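Local coordinates for protein glutamate--cysteine ligase GshA (PDB 3K1T) that probably catalyses the ATP-dependent joining of glutamate to cysteine to give gamma-glutamylcysteine, the precursor of glutathione, at residues Val48-Asn52 with Tyr405-Ala409; Pro66-Leu72 with Ile346-Asp350; Ala95-Leu99 with Leu166-Cys172; Ala204-Lys208 with Asp285-Met291. All blocks are in the same frame, centred on the assembly; numbering follows the deposited sequence.

In the fold
From the N terminus, strand 45-52 is the first element to enter a contact: interaction 1 joins it to the C-terminal helix 398-421 and closes the longest loop, within which the other three contacts all fall. Interaction 2 comes next, bringing the loop after strand 57-63 to strand 340-349, the neighbour of 45-52 in the same antiparallel sheet; the two contacts touch, as where Val48 O meets Ile346 N. Within interaction 2 lie two shorter closures in series. Interaction 3 joins strand 97-102 to the hairpin end at 166-172 in the mixed sheet, and interaction 4 ties the loop before helix 210-226 to the turn ahead of strand 291-296 in the four-stranded sheet. No two contacts cross.

Interaction 1. Residues Val48-Asn52 with Tyr405-Ala409; sequences VDLRN and YGVVA
With CG anti to its carbonyl carbon (chi1 -73°), Tyr405 sends its phenol back toward the C-terminal end of strand 48-52, while Asn52, its CG anti to the backbone N, holds its amide out to meet it. This is helix-on-sheet packing: helix 398-421 lies over a face of an antiparallel sheet, and the axes of the two short segments approach to 9.2 Å. Alternation along the strand does the sorting. Val48, Leu50 and Asn52 turn their CB atoms to the helix, whereas Asp49 and Arg51 turn theirs away and pair with Arg359 and Glu343. Leu50 splits its branches between two helix residues. Leu50 CD1 lies 3.5 Å from Tyr405 O and also touches Tyr405 CB; Leu50 CD2 crosses to Val408 CG1 at 3.8 Å. Toward the start of the strand segment, Val48 CB rests 4.1 Å from Ala409 CB, and the small alanine lets the backbones close to 5.7 Å between Val48 CA and Ala409 CA. The tyrosine hydroxyl is shared, since Arg401 NH1 also bonds to it, and Asn52 OD1 is held by Gly54 N. A phenylalanine here would probably leave Asn52 ND2 and Arg401 without their common partner. The amide and ring planes stand 89° apart, and Asn52 ND2 approaches at the ring edge, donating to Tyr405 OH over 3.1 Å in a nearly straight bond (169°) with the oxygen in the amide plane.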
loop_
_atom_site.group_PDB
_atom_site.type_symbol
_atom_site.label_atom_id
_atom_site.label_comp_id
_atom_site.label_asym_id
_atom_site.label_seq_id
_atom_site.Cartn_x
_atom_site.Cartn_y
_atom_site.Cartn_z
ATOM N N VAL A 48 -11.498 6.722 -12.357
ATOM C CA VAL A 48 -11.417 7.637 -13.476
ATOM C C VAL A 48 -11.415 6.840 -14.777
ATOM O O VAL A 48 -10.600 5.916 -14.931
ATOM C CB VAL A 48 -10.144 8.541 -13.395
ATOM C CG1 VAL A 48 -9.982 9.386 -14.672
ATOM C CG2 VAL A 48 -10.201 9.443 -12.155
ATOM N N ASP A 49 -12.347 7.182 -15.664
ATOM C CA ASP A 49 -12.446 6.626 -17.011
ATOM C C ASP A 49 -11.509 7.409 -17.930
ATOM O O ASP A 49 -11.590 8.651 -17.976
ATOM C CB ASP A 49 -13.843 6.799 -17.601
ATOM C CG ASP A 49 -14.933 5.984 -16.886
ATOM O OD1 ASP A 49 -14.654 5.314 -15.876
ATOM O OD2 ASP A 49 -16.103 6.012 -17.372
ATOM N N LEU A 50 -10.656 6.688 -18.675
ATOM C CA LEU A 50 -9.802 7.295 -19.674
ATOM C C LEU A 50 -10.171 6.819 -21.081
ATOM O O LEU A 50 -10.769 5.756 -21.243
ATOM C CB LEU A 50 -8.341 6.914 -19.430
ATOM C CG LEU A 50 -7.724 7.178 -18.046
ATOM C CD1 LEU A 50 -6.267 6.600 -18.030
ATOM C CD2 LEU A 50 -7.775 8.682 -17.699
ATOM N N ARG A 51 -9.769 7.609 -22.074
ATOM C CA ARG A 51 -9.749 7.187 -23.468
ATOM C C ARG A 51 -8.379 7.435 -24.092
ATOM O O ARG A 51 -7.807 8.526 -23.978
ATOM C CB ARG A 51 -10.858 7.819 -24.293
ATOM C CG ARG A 51 -12.224 7.219 -23.964
ATOM C CD ARG A 51 -13.269 7.694 -24.957
ATOM N NE ARG A 51 -14.424 6.822 -24.928
ATOM C CZ ARG A 51 -15.432 6.882 -25.782
ATOM N NH1 ARG A 51 -15.449 7.815 -26.713
ATOM N NH2 ARG A 51 -16.439 6.000 -25.682
ATOM N N ASN A 52 -7.870 6.373 -24.711
ATOM C CA ASN A 52 -6.604 6.399 -25.457
ATOM C C ASN A 52 -6.957 6.438 -26.959
ATOM O O ASN A 52 -7.431 5.454 -27.535
ATOM C CB ASN A 52 -5.818 5.149 -25.093
ATOM C CG ASN A 52 -4.437 5.125 -25.713
ATOM O OD1 ASN A 52 -4.137 5.927 -26.585
ATOM N ND2 ASN A 52 -3.604 4.179 -25.289
ATOM N N TYR A 405 -1.449 5.623 -17.797
ATOM C CA TYR A 405 -2.854 5.619 -17.362
ATOM C C TYR A 405 -2.967 6.086 -15.893
ATOM O O TYR A 405 -3.861 6.885 -15.536
ATOM C CB TYR A 405 -3.485 4.226 -17.504
ATOM C CG TYR A 405 -3.792 3.772 -18.922
ATOM C CD1 TYR A 405 -3.473 4.549 -20.014
ATOM C CD2 TYR A 405 -4.406 2.541 -19.163
ATOM C CE1 TYR A 405 -3.774 4.113 -21.329
ATOM C CE2 TYR A 405 -4.703 2.107 -20.467
ATOM C CZ TYR A 405 -4.389 2.906 -21.541
ATOM O OH TYR A 405 -4.664 2.504 -22.842
ATOM N N GLY A 406 -2.090 5.567 -15.042
ATOM C CA GLY A 406 -2.133 5.930 -13.619
ATOM C C GLY A 406 -1.756 7.378 -13.345
ATOM O O GLY A 406 -2.266 7.992 -12.399
ATOM N N VAL A 407 -0.878 7.947 -14.170
ATOM C CA VAL A 407 -0.544 9.371 -14.059
ATOM C C VAL A 407 -1.771 10.274 -14.414
ATOM O O VAL A 407 -2.166 11.169 -13.644
ATOM C CB VAL A 407 0.674 9.735 -14.924
ATOM C CG1 VAL A 407 0.809 11.271 -15.057
ATOM C CG2 VAL A 407 1.968 9.103 -14.367
ATOM N N VAL A 408 -2.411 10.002 -15.548
ATOM C CA VAL A 408 -3.532 10.822 -15.978
ATOM C C VAL A 408 -4.708 10.632 -15.009
ATOM O O VAL A 408 -5.394 11.595 -14.657
ATOM C CB VAL A 408 -3.936 10.520 -17.429
ATOM C CG1 VAL A 408 -5.147 11.394 -17.861
ATOM C CG2 VAL A 408 -2.678 10.744 -18.378
ATOM N N ALA A 409 -4.893 9.417 -14.513
ATOM C CA ALA A 409 -5.944 9.184 -13.492
ATOM C C ALA A 409 -5.715 9.950 -12.207
ATOM O O ALA A 409 -6.659 10.523 -11.645
ATOM C CB ALA A 409 -6.103 7.689 -13.186
#

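Interaction 2. Residues Pro66-Leu72 with Ile346-Asp350; sequences PGGFNNL and IYMMD. With SO4 (sulfate ion), chain B.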
loop_
_atom_site.group_PDB
_atom_site.type_symbol
_atom_site.label_atom_id
_atom_site.label_comp_id
_atom_site.label_asym_id
_atom_site.label_seq_id
_atom_site.Cartn_x
_atom_site.Cartn_y
_atom_site.Cartn_z
ATOM N N PRO A 66 -17.184 4.930 -6.605
ATOM C CA PRO A 66 -17.001 3.849 -7.579
ATOM C C PRO A 66 -17.824 2.618 -7.247
ATOM O O PRO A 66 -17.911 2.234 -6.076
ATOM C CB PRO A 66 -15.477 3.552 -7.533
ATOM C CG PRO A 66 -14.920 4.371 -6.450
ATOM C CD PRO A 66 -15.919 5.346 -5.962
ATOM N N GLY A 67 -18.392 2.003 -8.272
ATOM C CA GLY A 67 -19.310 0.894 -8.094
ATOM C C GLY A 67 -18.951 -0.406 -8.780
ATOM O O GLY A 67 -19.819 -1.229 -9.023
ATOM N N GLY A 68 -17.663 -0.585 -9.102
ATOM C CA GLY A 68 -17.198 -1.762 -9.799
ATOM C C GLY A 68 -16.049 -2.468 -9.064
ATOM O O GLY A 68 -15.168 -3.058 -9.690
ATOM N N PHE A 69 -16.074 -2.450 -7.735
ATOM C CA PHE A 69 -15.035 -3.146 -6.933
ATOM C C PHE A 69 -14.948 -4.643 -7.178
ATOM O O PHE A 69 -13.898 -5.250 -6.973
ATOM C CB PHE A 69 -15.197 -2.834 -5.425
ATOM C CG PHE A 69 -14.680 -1.477 -5.058
ATOM C CD1 PHE A 69 -13.336 -1.293 -4.786
ATOM C CD2 PHE A 69 -15.529 -0.391 -5.002
ATOM C CE1 PHE A 69 -12.846 -0.011 -4.481
ATOM C CE2 PHE A 69 -15.064 0.880 -4.700
ATOM C CZ PHE A 69 -13.705 1.084 -4.455
ATOM N N ASN A 70 -16.037 -5.246 -7.613
ATOM C CA ASN A 70 -16.047 -6.661 -7.915
ATOM C C ASN A 70 -15.288 -7.011 -9.213
ATOM O O ASN A 70 -15.060 -8.173 -9.486
ATOM C CB ASN A 70 -17.481 -7.143 -8.040
ATOM C CG ASN A 70 -18.286 -6.397 -9.111
ATOM O OD1 ASN A 70 -18.448 -5.188 -9.042
ATOM N ND2 ASN A 70 -18.838 -7.151 -10.090
ATOM N N ASN A 71 -14.928 -5.989 -9.992
ATOM C CA ASN A 71 -14.227 -6.176 -11.271
ATOM C C ASN A 71 -12.725 -6.100 -11.150
ATOM O O ASN A 71 -12.014 -6.276 -12.144
ATOM C CB ASN A 71 -14.664 -5.109 -12.291
ATOM C CG ASN A 71 -16.163 -5.122 -12.582
ATOM O OD1 ASN A 71 -16.797 -6.164 -12.558
ATOM N ND2 ASN A 71 -16.708 -3.948 -12.936
ATOM N N LEU A 72 -12.240 -5.776 -9.949
ATOM C CA LEU A 72 -10.819 -5.662 -9.695
ATOM C C LEU A 72 -10.166 -7.022 -9.677
ATOM O O LEU A 72 -10.779 -8.038 -9.338
ATOM C CB LEU A 72 -10.531 -4.913 -8.372
ATOM C CG LEU A 72 -11.022 -3.460 -8.337
ATOM C CD1 LEU A 72 -10.740 -2.828 -6.980
ATOM C CD2 LEU A 72 -10.435 -2.554 -9.486
ATOM N N ILE A 346 -9.614 3.394 -14.074
ATOM C CA ILE A 346 -8.536 3.305 -13.119
ATOM C C ILE A 346 -9.096 3.571 -11.709
ATOM O O ILE A 346 -9.748 4.603 -11.487
ATOM C CB ILE A 346 -7.419 4.357 -13.422
ATOM C CG1 ILE A 346 -6.956 4.321 -14.897
ATOM C CG2 ILE A 346 -6.239 4.201 -12.395
ATOM C CD1 ILE A 346 -6.610 3.047 -15.400
ATOM N N TYR A 347 -8.847 2.648 -10.783
ATOM C CA TYR A 347 -9.293 2.739 -9.376
ATOM C C TYR A 347 -8.170 3.231 -8.448
ATOM O O TYR A 347 -7.006 2.766 -8.532
ATOM C CB TYR A 347 -9.797 1.362 -8.897
ATOM C CG TYR A 347 -11.256 1.146 -9.158
ATOM C CD1 TYR A 347 -11.795 1.331 -10.447
ATOM C CD2 TYR A 347 -12.123 0.805 -8.130
ATOM C CE1 TYR A 347 -13.147 1.178 -10.679
ATOM C CE2 TYR A 347 -13.481 0.622 -8.357
ATOM C CZ TYR A 347 -13.991 0.834 -9.628
ATOM O OH TYR A 347 -15.340 0.717 -9.841
HETATM N N MSE A 348 -8.534 4.140 -7.551
HETATM C CA MSE A 348 -7.668 4.695 -6.544
HETATM C C MSE A 348 -8.320 4.644 -5.182
HETATM O O MSE A 348 -9.541 4.774 -5.078
HETATM C CB MSE A 348 -7.281 6.128 -6.894
HETATM C CG MSE A 348 -6.282 6.152 -8.095
HETATM SE SE MSE A 348 -6.435 7.764 -9.179
HETATM C CE MSE A 348 -8.243 7.468 -9.817
HETATM N N MSE A 349 -7.504 4.415 -4.160
HETATM C CA MSE A 349 -7.886 4.625 -2.762
HETATM C C MSE A 349 -6.828 5.506 -2.122
HETATM O O MSE A 349 -5.618 5.335 -2.377
HETATM C CB MSE A 349 -8.068 3.278 -2.046
HETATM C CG MSE A 349 -9.104 2.431 -2.747
HETATM SE SE MSE A 349 -9.608 0.842 -1.678
HETATM C CE MSE A 349 -10.883 1.790 -0.577
ATOM N N ASP A 350 -7.262 6.509 -1.371
ATOM C CA ASP A 350 -6.375 7.632 -1.015
ATOM C C ASP A 350 -5.747 8.095 -2.347
ATOM O O ASP A 350 -6.450 8.113 -3.380
ATOM C CB ASP A 350 -5.337 7.258 0.068
ATOM C CG ASP A 350 -4.543 8.474 0.564
ATOM O OD1 ASP A 350 -5.167 9.443 0.949
ATOM O OD2 ASP A 350 -3.315 8.482 0.531
HETATM S S SO4 B . -17.411 3.039 -11.823
HETATM O O1 SO4 B . -17.371 2.012 -12.838
HETATM O O2 SO4 B . -16.151 2.801 -11.192
HETATM O O3 SO4 B . -17.443 4.369 -12.389
HETATM O O4 SO4 B . -18.546 2.824 -10.896
#
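Tyr347 drives the edge of its ring into the face of Phe69, a T-shaped pair whose centroids lie 5.0 Å apart with planes at 86°. Here the packing is close: Tyr347 CE2 sits over the centre of the Phe69 ring, 3.8 Å above its plane, and Pro66 CB comes within 3.6 Å of the same Tyr347 CE2. Leu72 CD2 lies over a face of the tyrosine, off toward the rim, as a CH-pi contact. Beyond the rings the fit is looser, the selenomethionine Met349 reaching Phe69 CE1 with its SE at 4.4 Å. The phenol end is different in kind, polar and bordered by the partly exposed Gly67. Gly68 N donates a weak, bent bond of 2.8 Å to Tyr347 OH, where a side chain at Gly68 would collide. The hydroxyl in turn makes a weak bond to O2 of a sulfate, and Gly67 N donates to sulfate O4 over 2.8 Å. A leucine in place of Tyr347 would probably leave the Phe69 face without its edge-on partner and the sulfate without this hydroxyl. Ser47, Asn63 and Arg359 also bind the ion, so although it probably came from the crystallisation liquor, the chemistry is consistent with a pocket suited to an anion.

Interaction 3. Residues Ala95-Leu99 with Leu166-Cys172; sequences ARRLL and LDNFDSC
Arg97 reaches across to Asp170 with NE, one of several hydrogen bonds between the start of strand 97-102 and the turn and loop of 166-172. The arginine chain, bent at chi3 (-73°), folds back so that Arg97 NE meets Asp170 O at 2.9 Å and 165°; the oxygen lies in the guanidinium plane, but the donor stands above the carbonyl plane. A water extends the link, donating to Asp170 O and accepting weakly from Arg97 NH2. Cys172 supplies a sulfur acceptor: in the conformer described, Cys172 SG receives both Arg96 N and Arg97 N, each at 3.4 Å. Since Arg97 and Cys172 were each modelled in two conformers, these side-chain bonds may not be permanent. A weak backbone bond runs from Cys172 N to Arg97 O.

Apolar contacts fill the space alongside. The aliphatic part of Arg97 slides past Phe169, with Arg97 CB and CG each 3.8 Å from Phe169 CE1, and the ring presents its edge to the backbone of Leu98, Phe169 CZ coming within 3.6 Å of Leu98 O. Leu99 CD1 presses on Leu166 CD1 at 3.4 Å, tighter than a usual carbon contact. Ser171 OG, which bonds to Ala173 O, also lies against Leu99 CB.

A type II turn from Leu166 to Phe169 joins strand 163-166 to the short, weakly bonded strand 169-170 beside strand 97-102, which pairs in parallel with 128-133 and 173-177 in the mixed sheet; Arg96 meanwhile packs on His31, in helix 26-40 of the second subunit.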
loop_
_atom_site.group_PDB
_atom_site.type_symbol
_atom_site.label_atom_id
_atom_site.label_comp_id
_atom_site.label_asym_id
_atom_site.label_seq_id
_atom_site.Cartn_x
_atom_site.Cartn_y
_atom_site.Cartn_z
ATOM N N ALA A 95 -11.684 5.659 13.695
ATOM C CA ALA A 95 -12.861 4.857 13.417
ATOM C C ALA A 95 -12.671 3.396 13.804
ATOM O O ALA A 95 -11.649 2.796 13.560
ATOM C CB ALA A 95 -13.263 4.967 11.931
ATOM N N ARG A 96 -13.653 2.858 14.502
ATOM C CA ARG A 96 -13.751 1.425 14.707
ATOM C C ARG A 96 -14.795 0.845 13.754
ATOM O O ARG A 96 -14.644 -0.284 13.298
ATOM C CB ARG A 96 -14.223 1.116 16.136
ATOM C CG ARG A 96 -13.269 1.476 17.229
ATOM C CD ARG A 96 -13.888 1.122 18.578
ATOM N NE ARG A 96 -12.920 1.101 19.676
ATOM C CZ ARG A 96 -12.552 2.170 20.391
ATOM N NH1 ARG A 96 -13.039 3.388 20.117
ATOM N NH2 ARG A 96 -11.673 2.036 21.384
ATOM N N ARG A 97 -15.879 1.601 13.544
ATOM C CA ARG A 97 -17.060 1.127 12.823
ATOM C C ARG A 97 -17.356 2.046 11.634
ATOM O O ARG A 97 -17.170 3.254 11.731
ATOM C CB ARG A 97 -18.267 1.120 13.767
ATOM C CG ARG A 97 -18.196 0.078 14.880
ATOM C CD ARG A 97 -19.329 0.221 15.883
ATOM N NE ARG A 97 -19.147 1.383 16.753
ATOM C CZ ARG A 97 -18.330 1.429 17.819
ATOM N NH1 ARG A 97 -17.581 0.383 18.168
ATOM N NH2 ARG A 97 -18.244 2.548 18.533
ATOM N N LEU A 98 -17.833 1.483 10.535
ATOM C CA LEU A 98 -18.180 2.263 9.363
ATOM C C LEU A 98 -19.523 1.829 8.831
ATOM O O LEU A 98 -19.750 0.625 8.613
ATOM C CB LEU A 98 -17.103 2.061 8.304
ATOM C CG LEU A 98 -17.148 2.965 7.089
ATOM C CD1 LEU A 98 -16.913 4.432 7.437
ATOM C CD2 LEU A 98 -16.049 2.460 6.053
ATOM N N LEU A 99 -20.432 2.794 8.656
ATOM C CA LEU A 99 -21.710 2.547 8.010
ATOM C C LEU A 99 -21.542 2.847 6.537
ATOM O O LEU A 99 -21.122 3.955 6.178
ATOM C CB LEU A 99 -22.810 3.473 8.606
ATOM C CG LEU A 99 -24.242 3.294 8.090
ATOM C CD1 LEU A 99 -24.830 1.977 8.583
ATOM C CD2 LEU A 99 -25.161 4.476 8.514
ATOM N N LEU A 166 -27.930 1.566 13.231
ATOM C CA LEU A 166 -28.571 0.274 12.913
ATOM C C LEU A 166 -28.653 -0.477 14.242
ATOM O O LEU A 166 -28.207 0.034 15.270
ATOM C CB LEU A 166 -27.749 -0.530 11.886
ATOM C CG LEU A 166 -27.466 0.137 10.554
ATOM C CD1 LEU A 166 -26.501 -0.752 9.690
ATOM C CD2 LEU A 166 -28.770 0.472 9.820
ATOM N N ASP A 167 -29.195 -1.692 14.211
ATOM C CA ASP A 167 -29.377 -2.515 15.426
ATOM C C ASP A 167 -28.054 -2.693 16.135
ATOM O O ASP A 167 -27.123 -3.265 15.569
ATOM C CB ASP A 167 -29.931 -3.894 15.024
ATOM C CG ASP A 167 -30.105 -4.840 16.219
ATOM O OD1 ASP A 167 -30.835 -4.430 17.139
ATOM O OD2 ASP A 167 -29.518 -5.974 16.222
ATOM N N ASN A 168 -27.945 -2.171 17.352
ATOM C CA ASN A 168 -26.715 -2.289 18.113
ATOM C C ASN A 168 -25.467 -1.868 17.309
ATOM O O ASN A 168 -24.426 -2.541 17.338
ATOM C CB ASN A 168 -26.593 -3.751 18.614
ATOM C CG ASN A 168 -25.552 -3.917 19.726
ATOM O OD1 ASN A 168 -25.241 -2.959 20.446
ATOM N ND2 ASN A 168 -24.993 -5.132 19.855
ATOM N N PHE A 169 -25.556 -0.751 16.577
ATOM C CA PHE A 169 -24.454 -0.336 15.706
ATOM C C PHE A 169 -24.474 1.171 15.524
ATOM O O PHE A 169 -25.344 1.718 14.828
ATOM C CB PHE A 169 -24.546 -0.992 14.334
ATOM C CG PHE A 169 -23.345 -0.715 13.443
ATOM C CD1 PHE A 169 -22.171 -1.444 13.603
ATOM C CD2 PHE A 169 -23.408 0.245 12.451
ATOM C CE1 PHE A 169 -21.069 -1.232 12.777
ATOM C CE2 PHE A 169 -22.306 0.475 11.615
ATOM C CZ PHE A 169 -21.140 -0.263 11.778
ATOM N N ASP A 170 -23.522 1.831 16.147
ATOM C CA ASP A 170 -23.410 3.272 15.980
ATOM C C ASP A 170 -22.045 3.599 15.442
ATOM O O ASP A 170 -21.062 3.480 16.161
ATOM C CB ASP A 170 -23.637 4.036 17.278
ATOM C CG ASP A 170 -23.493 5.550 17.051
ATOM O OD1 ASP A 170 -22.365 6.061 16.967
ATOM O OD2 ASP A 170 -24.494 6.224 16.878
ATOM N N SER A 171 -21.973 4.027 14.177
ATOM C CA SER A 171 -20.680 4.246 13.575
ATOM C C SER A 171 -20.156 5.599 13.820
ATOM O O SER A 171 -20.865 6.588 14.054
ATOM C CB SER A 171 -20.687 4.001 12.059
ATOM O OG SER A 171 -21.525 4.934 11.406
ATOM N N CYS A 172 -18.863 5.634 13.637
ATOM C CA CYS A 172 -18.048 6.776 13.795
ATOM C C CYS A 172 -18.232 7.707 12.507
ATOM O O CYS A 172 -18.400 8.937 12.557
ATOM C CB CYS A 172 -16.613 6.151 14.064
ATOM S SG CYS A 172 -16.480 4.486 15.276
HETATM O O HOH W 1 -19.412 5.508 17.463
#

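Interaction 4. Residues Ala204-Lys208 with Asp285-Met291; sequences ATRRK and DAGTYGM
Lys208 and Asp285 cross at about a right angle, the lysine chain running over the carboxylate until Lys208 NZ comes down on Asp285 OD1 as a salt bridge of 2.8 Å. The ammonium meets that oxygen from above the carboxylate plane, 37° out of it, and Gly287 N meets Asp285 OD1 from the opposite face at 2.9 Å, completing an Asx turn within the loop 285-291. With CG anti to the backbone N (chi1 179°), Asp285 extends its carboxylate between its own loop and the lysine. Lys208 CD lies close to the other oxygen, OD2, and on the same chain CG is covered by Arg206, whose guanidinium presents a face to it; that arginine is held by Trp203 through a hydrogen bond and a cation-pi contact.

Earlier in the segment, side chains lie alongside instead of crossing. Thr205 and Thr288 point the same way, their CG2 methyls 4.2 Å apart, while Ala204 CB meets Thr288 CG2 at 3.8 Å. Next to these methyls, Gly287 CA makes a C-H contact with Ala204 O at 3.5 Å; a side chain there would press on Thr205, and the positive phi (63°) also favours glycine.

Asp285 OD2 is served by two waters, one bridging to Arg206 O and the other to Lys208 N. The polar part of the junction thus centres on one carboxylate, and with an ammonium, a backbone N-H and two donating waters around it, Asp285 is likely to stay ionised and fixed in rotation.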
loop_
_atom_site.group_PDB
_atom_site.type_symbol
_atom_site.label_atom_id
_atom_site.label_comp_id
_atom_site.label_asym_id
_atom_site.label_seq_id
_atom_site.Cartn_x
_atom_site.Cartn_y
_atom_site.Cartn_z
ATOM N N ALA A 204 -25.820 18.646 -5.185
ATOM C CA ALA A 204 -26.446 18.089 -6.393
ATOM C C ALA A 204 -26.801 19.153 -7.447
ATOM O O ALA A 204 -27.083 18.805 -8.594
ATOM C CB ALA A 204 -27.704 17.242 -6.023
ATOM N N THR A 205 -26.806 20.416 -7.044
ATOM C CA THR A 205 -27.096 21.515 -7.965
ATOM C C THR A 205 -25.869 22.427 -8.101
ATOM O O THR A 205 -25.984 23.572 -8.523
ATOM C CB THR A 205 -28.324 22.353 -7.483
ATOM O OG1 THR A 205 -28.096 22.748 -6.135
ATOM C CG2 THR A 205 -29.598 21.542 -7.555
ATOM N N ARG A 206 -24.693 21.915 -7.760
ATOM C CA ARG A 206 -23.452 22.666 -7.961
ATOM C C ARG A 206 -23.217 22.940 -9.472
ATOM O O ARG A 206 -23.838 22.316 -10.347
ATOM C CB ARG A 206 -22.274 21.878 -7.391
ATOM C CG ARG A 206 -21.859 20.661 -8.268
ATOM C CD ARG A 206 -20.862 19.712 -7.591
ATOM N NE ARG A 206 -20.529 18.569 -8.477
ATOM C CZ ARG A 206 -21.317 17.528 -8.707
ATOM N NH1 ARG A 206 -22.486 17.397 -8.094
ATOM N NH2 ARG A 206 -20.941 16.573 -9.550
ATOM N N ARG A 207 -22.294 23.849 -9.773
ATOM C CA ARG A 207 -22.001 24.170 -11.167
ATOM C C ARG A 207 -21.020 23.124 -11.662
ATOM O O ARG A 207 -19.824 23.135 -11.313
ATOM C CB ARG A 207 -21.414 25.574 -11.309
ATOM C CG ARG A 207 -21.233 25.976 -12.779
ATOM C CD ARG A 207 -20.860 27.414 -12.945
ATOM N NE ARG A 207 -19.621 27.731 -12.241
ATOM C CZ ARG A 207 -19.053 28.939 -12.229
ATOM N NH1 ARG A 207 -19.613 29.945 -12.890
ATOM N NH2 ARG A 207 -17.926 29.153 -11.547
ATOM N N LYS A 208 -21.518 22.202 -12.451
ATOM C CA LYS A 208 -20.719 21.023 -12.810
ATOM C C LYS A 208 -19.537 21.360 -13.738
ATOM O O LYS A 208 -18.572 20.589 -13.813
ATOM C CB LYS A 208 -21.638 19.931 -13.385
ATOM C CG LYS A 208 -22.639 19.438 -12.295
ATOM C CD LYS A 208 -23.437 18.195 -12.666
ATOM C CE LYS A 208 -24.462 17.887 -11.542
ATOM N NZ LYS A 208 -25.697 17.254 -12.069
ATOM N N ASP A 285 -27.268 19.828 -18.108
ATOM C CA ASP A 285 -27.316 19.554 -16.663
ATOM C C ASP A 285 -28.588 20.128 -16.019
ATOM O O ASP A 285 -28.765 21.338 -15.999
ATOM C CB ASP A 285 -26.124 20.176 -15.964
ATOM C CG ASP A 285 -26.140 19.930 -14.429
ATOM O OD1 ASP A 285 -26.755 18.950 -13.967
ATOM O OD2 ASP A 285 -25.521 20.729 -13.710
ATOM N N ALA A 286 -29.457 19.244 -15.547
ATOM C CA ALA A 286 -30.688 19.627 -14.861
ATOM C C ALA A 286 -30.606 19.324 -13.355
ATOM O O ALA A 286 -31.618 19.112 -12.693
ATOM C CB ALA A 286 -31.914 18.976 -15.515
ATOM N N GLY A 287 -29.406 19.347 -12.792
ATOM C CA GLY A 287 -29.272 19.265 -11.338
ATOM C C GLY A 287 -29.809 17.950 -10.801
ATOM O O GLY A 287 -29.458 16.881 -11.294
ATOM N N THR A 288 -30.687 18.028 -9.795
ATOM C CA THR A 288 -31.284 16.829 -9.192
ATOM C C THR A 288 -32.119 16.036 -10.182
ATOM O O THR A 288 -32.360 14.850 -9.970
ATOM C CB THR A 288 -32.193 17.186 -7.970
ATOM O OG1 THR A 288 -33.268 18.078 -8.376
ATOM C CG2 THR A 288 -31.362 17.831 -6.864
ATOM N N TYR A 289 -32.596 16.687 -11.248
ATOM C CA TYR A 289 -33.491 16.046 -12.217
ATOM C C TYR A 289 -32.742 15.115 -13.192
ATOM O O TYR A 289 -33.376 14.284 -13.838
ATOM C CB TYR A 289 -34.265 17.113 -13.024
ATOM C CG TYR A 289 -35.258 17.878 -12.152
ATOM C CD1 TYR A 289 -36.565 17.416 -11.988
ATOM C CD2 TYR A 289 -34.885 19.037 -11.498
ATOM C CE1 TYR A 289 -37.498 18.124 -11.188
ATOM C CE2 TYR A 289 -35.789 19.741 -10.648
ATOM C CZ TYR A 289 -37.090 19.273 -10.494
ATOM O OH TYR A 289 -38.009 19.979 -9.716
ATOM N N GLY A 290 -31.418 15.275 -13.271
ATOM C CA GLY A 290 -30.555 14.446 -14.095
ATOM C C GLY A 290 -29.827 15.244 -15.177
ATOM O O GLY A 290 -29.736 16.483 -15.130
HETATM N N MSE A 291 -29.306 14.504 -16.162
HETATM C CA MSE A 291 -28.506 15.083 -17.234
HETATM C C MSE A 291 -28.899 14.414 -18.561
HETATM O O MSE A 291 -29.166 13.214 -18.583
HETATM C CB MSE A 291 -27.021 14.898 -16.917
HETATM C CG MSE A 291 -26.071 15.355 -18.016
HETATM SE SE MSE A 291 -24.186 15.335 -17.447
HETATM C CE MSE A 291 -24.110 17.157 -16.716
HETATM O O HOH W 2 -26.336 21.387 -11.275
HETATM O O HOH W 3 -23.958 22.768 -13.831
#